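Local structure of (R)-specific enoyl-CoA hydratase (Pseudomonas aeruginosa, 5CPG) at residues Gly96-Leu106 with Met116-Ala124. The protein probably catalyses the (R)-specific, reversible hydration of trans-2-enoyl-CoA to (3R)-3-hydroxyacyl-CoA. Sequence-based numbering, arbitrary orientation.
Sequences GDDLKVELEVL and MATRVFNQA
Glu-102 and Glu-104 bring their carboxylates to the edge of the Arg-119 guanidinium, near its plane; on its own strand the methyl of Ala-117 covers one face. NH1 divides its salt bridges between the two acids, reaching Glu-102 OE1 at 2.9 Å and Glu-104 OE1 at 2.8 Å. NH2 also bonds to Glu-104 OE1, so two nitrogens grip one oxygen end-on and should hold the guanidinium's rotation; the carboxylate planes of Glu-102 and Glu-104 are turned 68° and 64°, respectively, from that of the guanidinium. With CG anti to the backbone N (chi1 -177°), the extended Glu-102 runs alongside Arg-119 and also brings OE1 to the edge of the Phe-121 ring, 4.1 Å from CE1. Behind this polar face, paired backbone bonds at Lys-100/Phe-121, Glu-102/Arg-119 and Glu-104/Ala-117 set an antiparallel register. On the other face Val-101 CG2 meets Val-120 CG2 at 4.0 Å, and Val-101, Leu-103 and Thr-118 pack against helix 62-73. Beside the start of strand 98-106, Gln-123 NE2 donates to Asp-97 OD1 (2.8 Å) and its OE1 accepts from Asp-98 N; Asp-97 OD2 accepts from Lys-94 N. This is a β-hairpin in the antiparallel sheet of the MaoC-like hotdog fold, its mostly apolar face laid against helix 62-73.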
ATOM      1  N   GLY A  96     -17.483   5.735   1.899  1.00  7.65           N
ATOM      2  CA  GLY A  96     -18.660   5.582   1.056  1.00 10.94           C
ATOM      3  C   GLY A  96     -18.466   5.683  -0.447  1.00 11.05           C
ATOM      4  O   GLY A  96     -19.425   5.606  -1.216  1.00 12.25           O
ATOM      5  N   ASP A  97     -17.229   5.869  -0.896  1.00  8.83           N
ATOM      6  CA  ASP A  97     -16.928   5.773  -2.320  1.00  9.68           C
ATOM      7  C   ASP A  97     -16.813   4.310  -2.713  1.00  7.09           C
ATOM      8  O   ASP A  97     -16.702   3.456  -1.841  1.00 11.52           O
ATOM      9  CB  ASP A  97     -15.606   6.507  -2.639  1.00  9.10           C
ATOM     10  CG  ASP A  97     -15.756   8.007  -2.626  1.00 13.88           C
ATOM     11  OD1 ASP A  97     -16.886   8.508  -2.554  1.00 14.67           O
ATOM     12  OD2 ASP A  97     -14.735   8.725  -2.697  1.00 16.98           O
ATOM     13  N   ASP A  98     -16.848   3.997  -4.024  1.00  8.68           N
ATOM     14  CA  ASP A  98     -16.582   2.634  -4.505  1.00 10.72           C
ATOM     15  C   ASP A  98     -15.487   2.761  -5.532  1.00  9.80           C
ATOM     16  O   ASP A  98     -15.580   3.621  -6.386  1.00 14.31           O
ATOM     17  CB  ASP A  98     -17.803   1.988  -5.162  1.00 22.04           C
ATOM     18  CG  ASP A  98     -18.835   1.533  -4.162  1.00 34.37           C
ATOM     19  OD1 ASP A  98     -18.623   0.467  -3.536  1.00 45.28           O
ATOM     20  OD2 ASP A  98     -19.879   2.215  -4.044  1.00 52.59           O
ATOM     21  N   LEU A  99     -14.482   1.915  -5.452  1.00 12.05           N
ATOM     22  CA  LEU A  99     -13.361   2.061  -6.379  1.00  9.70           C
ATOM     23  C   LEU A  99     -13.312   0.903  -7.349  1.00 12.57           C
ATOM     24  O   LEU A  99     -13.620  -0.230  -7.018  1.00 14.74           O
ATOM     25  CB  LEU A  99     -12.029   2.147  -5.614  1.00  9.46           C
ATOM     26  CG  LEU A  99     -11.940   3.276  -4.623  1.00  8.51           C
ATOM     27  CD1 LEU A  99     -10.542   3.253  -3.977  1.00 11.95           C
ATOM     28  CD2 LEU A  99     -12.201   4.610  -5.301  1.00 13.04           C
ATOM     29  N   LYS A 100     -12.867   1.207  -8.564  1.00 10.74           N
ATOM     30  CA  LYS A 100     -12.602   0.191  -9.558  1.00  7.55           C
ATOM     31  C   LYS A 100     -11.154   0.300 -10.015  1.00  8.59           C
ATOM     32  O   LYS A 100     -10.748   1.371 -10.498  1.00  8.09           O
ATOM     33  CB  LYS A 100     -13.550   0.358 -10.757  1.00 11.06           C
ATOM     34  CG  LYS A 100     -13.228  -0.562 -11.916  1.00 16.61           C
ATOM     35  CD  LYS A 100     -14.138  -0.261 -13.091  1.00 20.10           C
ATOM     36  CE  LYS A 100     -14.122   1.257 -13.398  1.00 40.32           C
ATOM     37  NZ  LYS A 100     -14.998   1.676 -14.554  1.00 56.11           N
ATOM     38  N   VAL A 101     -10.386  -0.750  -9.781  1.00 11.36           N
ATOM     39  CA  VAL A 101      -9.038  -0.854 -10.313  1.00  7.87           C
ATOM     40  C   VAL A 101      -9.126  -1.380 -11.733  1.00  7.63           C
ATOM     41  O   VAL A 101      -9.807  -2.391 -11.993  1.00 10.62           O
ATOM     42  CB  VAL A 101      -8.145  -1.799  -9.487  1.00 11.22           C
ATOM     43  CG1 VAL A 101      -6.827  -2.014 -10.197  1.00 10.19           C
ATOM     44  CG2 VAL A 101      -7.946  -1.228  -8.073  1.00 10.11           C
ATOM     45  N   GLU A 102      -8.498  -0.662 -12.645  1.00 10.28           N
ATOM     46  CA  GLU A 102      -8.383  -1.133 -14.024  1.00  7.93           C
ATOM     47  C   GLU A 102      -6.924  -1.448 -14.328  1.00  9.00           C
ATOM     48  O   GLU A 102      -6.076  -0.581 -14.170  1.00 13.78           O
ATOM     49  CB  GLU A 102      -8.905  -0.092 -15.008  1.00 12.72           C
ATOM     50  CG  GLU A 102      -8.831  -0.663 -16.440  1.00 26.07           C
ATOM     51  CD  GLU A 102      -9.047   0.352 -17.557  1.00 34.89           C
ATOM     52  OE1 GLU A 102      -8.403   1.426 -17.573  1.00 25.43           O
ATOM     53  OE2 GLU A 102      -9.869   0.047 -18.444  1.00 50.37           O
ATOM     54  N   LEU A 103      -6.660  -2.668 -14.742  1.00  7.43           N
ATOM     55  CA  LEU A 103      -5.301  -3.068 -15.125  1.00  9.80           C
ATOM     56  C   LEU A 103      -5.259  -3.135 -16.628  1.00 10.70           C
ATOM     57  O   LEU A 103      -6.216  -3.579 -17.250  1.00 11.71           O
ATOM     58  CB  LEU A 103      -4.926  -4.433 -14.550  1.00  8.62           C
ATOM     59  CG  LEU A 103      -4.989  -4.571 -13.030  1.00  7.88           C
ATOM     60  CD1 LEU A 103      -4.569  -5.984 -12.653  1.00 10.89           C
ATOM     61  CD2 LEU A 103      -4.082  -3.505 -12.395  1.00  8.80           C
ATOM     62  N   GLU A 104      -4.125  -2.782 -17.218  1.00 10.85           N
ATOM     63  CA  GLU A 104      -3.986  -3.000 -18.659  1.00 11.54           C
ATOM     64  C   GLU A 104      -2.552  -3.403 -18.998  1.00 15.04           C
ATOM     65  O   GLU A 104      -1.631  -2.731 -18.560  1.00 14.08           O
ATOM     66  CB  GLU A 104      -4.330  -1.732 -19.432  1.00 11.08           C
ATOM     67  CG  GLU A 104      -4.294  -1.971 -20.962  1.00 16.12           C
ATOM     68  CD  GLU A 104      -4.526  -0.683 -21.762  1.00 29.52           C
ATOM     69  OE1 GLU A 104      -5.040   0.307 -21.191  1.00 23.21           O
ATOM     70  OE2 GLU A 104      -4.174  -0.662 -22.971  1.00 26.54           O
ATOM     71  N   VAL A 105      -2.374  -4.460 -19.791  1.00 10.18           N
ATOM     72  CA  VAL A 105      -1.013  -4.854 -20.187  1.00 14.66           C
ATOM     73  C   VAL A 105      -0.445  -3.836 -21.194  1.00 16.71           C
ATOM     74  O   VAL A 105      -1.042  -3.621 -22.258  1.00 17.05           O
ATOM     75  CB  VAL A 105      -0.972  -6.256 -20.798  1.00  9.60           C
ATOM     76  CG1 VAL A 105       0.455  -6.543 -21.303  1.00 12.72           C
ATOM     77  CG2 VAL A 105      -1.464  -7.350 -19.804  1.00 10.40           C
ATOM     78  N   LEU A 106       0.667  -3.170 -20.849  1.00 11.05           N
ATOM     79  CA  LEU A 106       1.209  -2.117 -21.723  1.00 12.76           C
ATOM     80  C   LEU A 106       2.314  -2.670 -22.615  1.00 20.60           C
ATOM     81  O   LEU A 106       2.397  -2.340 -23.803  1.00 17.10           O
ATOM     82  CB  LEU A 106       1.769  -0.930 -20.922  1.00 11.80           C
ATOM     83  CG  LEU A 106       0.830  -0.045 -20.110  1.00  8.80           C
ATOM     84  CD1 LEU A 106       1.611   0.995 -19.385  1.00 16.29           C
ATOM     85  CD2 LEU A 106      -0.241   0.640 -21.044  1.00 12.62           C
ATOM     86  N   MET A 116       2.438  -2.902 -16.608  1.00  7.95           N
ATOM     87  CA  MET A 116       0.989  -2.961 -16.446  1.00 10.39           C
ATOM     88  C   MET A 116       0.523  -1.592 -16.064  1.00 12.40           C
ATOM     89  O   MET A 116       1.074  -0.992 -15.112  1.00 11.17           O
ATOM     90  CB  MET A 116       0.602  -3.981 -15.355  1.00 11.66           C
ATOM     91  CG  MET A 116      -0.873  -4.215 -15.232  1.00 18.00           C
ATOM     92  SD  MET A 116      -1.487  -5.465 -16.395  1.00 23.14           S
ATOM     93  CE  MET A 116      -0.287  -6.729 -16.039  1.00 16.22           C
ATOM     94  N   ALA A 117      -0.442  -1.038 -16.803  1.00  9.00           N
ATOM     95  CA  ALA A 117      -1.025   0.216 -16.360  1.00  6.57           C
ATOM     96  C   ALA A 117      -1.936  -0.104 -15.166  1.00  8.82           C
ATOM     97  O   ALA A 117      -2.576  -1.147 -15.170  1.00  8.69           O
ATOM     98  CB  ALA A 117      -1.827   0.875 -17.472  1.00 16.17           C
ATOM     99  N   THR A 118      -1.956   0.753 -14.146  1.00  7.18           N
ATOM    100  CA  THR A 118      -2.734   0.473 -12.932  1.00  8.86           C
ATOM    101  C   THR A 118      -3.513   1.727 -12.574  1.00  6.80           C
ATOM    102  O   THR A 118      -2.980   2.645 -11.979  1.00  9.36           O
ATOM    103  CB  THR A 118      -1.827   0.025 -11.747  1.00  8.67           C
ATOM    104  OG1 THR A 118      -0.892   1.071 -11.459  1.00  7.19           O
ATOM    105  CG2 THR A 118      -1.035  -1.230 -12.113  1.00  5.27           C
ATOM    106  N   ARG A 119      -4.779   1.807 -12.997  1.00  7.30           N
ATOM    107  CA  ARG A 119      -5.579   3.006 -12.802  1.00  6.48           C
ATOM    108  C   ARG A 119      -6.686   2.705 -11.807  1.00  6.56           C
ATOM    109  O   ARG A 119      -7.155   1.560 -11.760  1.00 11.66           O
ATOM    110  CB  ARG A 119      -6.205   3.474 -14.132  1.00  8.92           C
ATOM    111  CG  ARG A 119      -5.168   3.574 -15.282  1.00 16.61           C
ATOM    112  CD  ARG A 119      -5.847   3.583 -16.659  1.00 17.83           C
ATOM    113  NE  ARG A 119      -4.835   3.517 -17.743  1.00 19.57           N
ATOM    114  CZ  ARG A 119      -4.819   2.620 -18.729  1.00 16.77           C
ATOM    115  NH1 ARG A 119      -5.773   1.703 -18.850  1.00 22.12           N
ATOM    116  NH2 ARG A 119      -3.857   2.673 -19.643  1.00 26.73           N
ATOM    117  N   VAL A 120      -7.102   3.712 -11.057  1.00  8.31           N
ATOM    118  CA  VAL A 120      -8.202   3.510 -10.099  1.00  4.81           C
ATOM    119  C   VAL A 120      -9.209   4.625 -10.308  1.00  7.52           C
ATOM    120  O   VAL A 120      -8.853   5.804 -10.370  1.00  9.05           O
ATOM    121  CB  VAL A 120      -7.749   3.537  -8.613  1.00  9.59           C
ATOM    122  CG1 VAL A 120      -8.948   3.170  -7.703  1.00  4.66           C
ATOM    123  CG2 VAL A 120      -6.607   2.571  -8.390  1.00 11.41           C
ATOM    124  N   PHE A 121     -10.478   4.226 -10.395  1.00 10.30           N
ATOM    125  CA  PHE A 121     -11.585   5.162 -10.591  1.00  9.56           C
ATOM    126  C   PHE A 121     -12.598   5.027  -9.492  1.00  8.81           C
ATOM    127  O   PHE A 121     -12.790   3.938  -8.971  1.00 10.52           O
ATOM    128  CB  PHE A 121     -12.291   4.903 -11.927  1.00  9.17           C
ATOM    129  CG  PHE A 121     -11.392   5.032 -13.114  1.00 14.86           C
ATOM    130  CD1 PHE A 121     -10.709   3.930 -13.560  1.00  9.99           C
ATOM    131  CD2 PHE A 121     -11.199   6.259 -13.734  1.00 11.33           C
ATOM    132  CE1 PHE A 121      -9.831   4.005 -14.658  1.00 19.28           C
ATOM    133  CE2 PHE A 121     -10.312   6.358 -14.863  1.00 13.74           C
ATOM    134  CZ  PHE A 121      -9.644   5.229 -15.305  1.00 11.74           C
ATOM    135  N   ASN A 122     -13.278   6.119  -9.197  1.00 10.81           N
ATOM    136  CA  ASN A 122     -14.340   6.072  -8.205  1.00 14.42           C
ATOM    137  C   ASN A 122     -15.689   5.897  -8.894  1.00 24.10           C
ATOM    138  O   ASN A 122     -15.772   5.767 -10.119  1.00 12.65           O
ATOM    139  CB  ASN A 122     -14.331   7.314  -7.309  1.00 11.02           C
ATOM    140  CG  ASN A 122     -14.625   8.622  -8.060  1.00 14.36           C
ATOM    141  OD1 ASN A 122     -15.178   8.618  -9.153  1.00 16.64           O
ATOM    142  ND2 ASN A 122     -14.251   9.743  -7.461  1.00 10.04           N
ATOM    143  N   GLN A 123     -16.740   5.912  -8.089  1.00 12.04           N
ATOM    144  CA  GLN A 123     -18.089   5.563  -8.566  1.00 19.02           C
ATOM    145  C   GLN A 123     -18.639   6.548  -9.605  1.00 22.64           C
ATOM    146  O   GLN A 123     -19.584   6.226 -10.334  1.00 22.15           O
ATOM    147  CB  GLN A 123     -19.051   5.451  -7.369  1.00 19.36           C
ATOM    148  CG  GLN A 123     -19.369   6.755  -6.615  1.00 11.38           C
ATOM    149  CD  GLN A 123     -18.327   7.087  -5.602  1.00 19.77           C
ATOM    150  OE1 GLN A 123     -17.291   6.412  -5.527  1.00 17.74           O
ATOM    151  NE2 GLN A 123     -18.612   8.082  -4.756  1.00 18.35           N
ATOM    152  N   ALA A 124     -18.038   7.730  -9.671  1.00 16.25           N
ATOM    153  CA  ALA A 124     -18.456   8.782 -10.594  1.00 21.02           C
ATOM    154  C   ALA A 124     -17.584   8.767 -11.854  1.00 23.20           C
ATOM    155  O   ALA A 124     -17.682   9.627 -12.746  1.00 23.03           O
ATOM    156  CB  ALA A 124     -18.387  10.103  -9.919  1.00 13.91           C
TER
HETATM  157  O   HOH W   1     -13.014   9.374  -4.802  1.00 16.39           O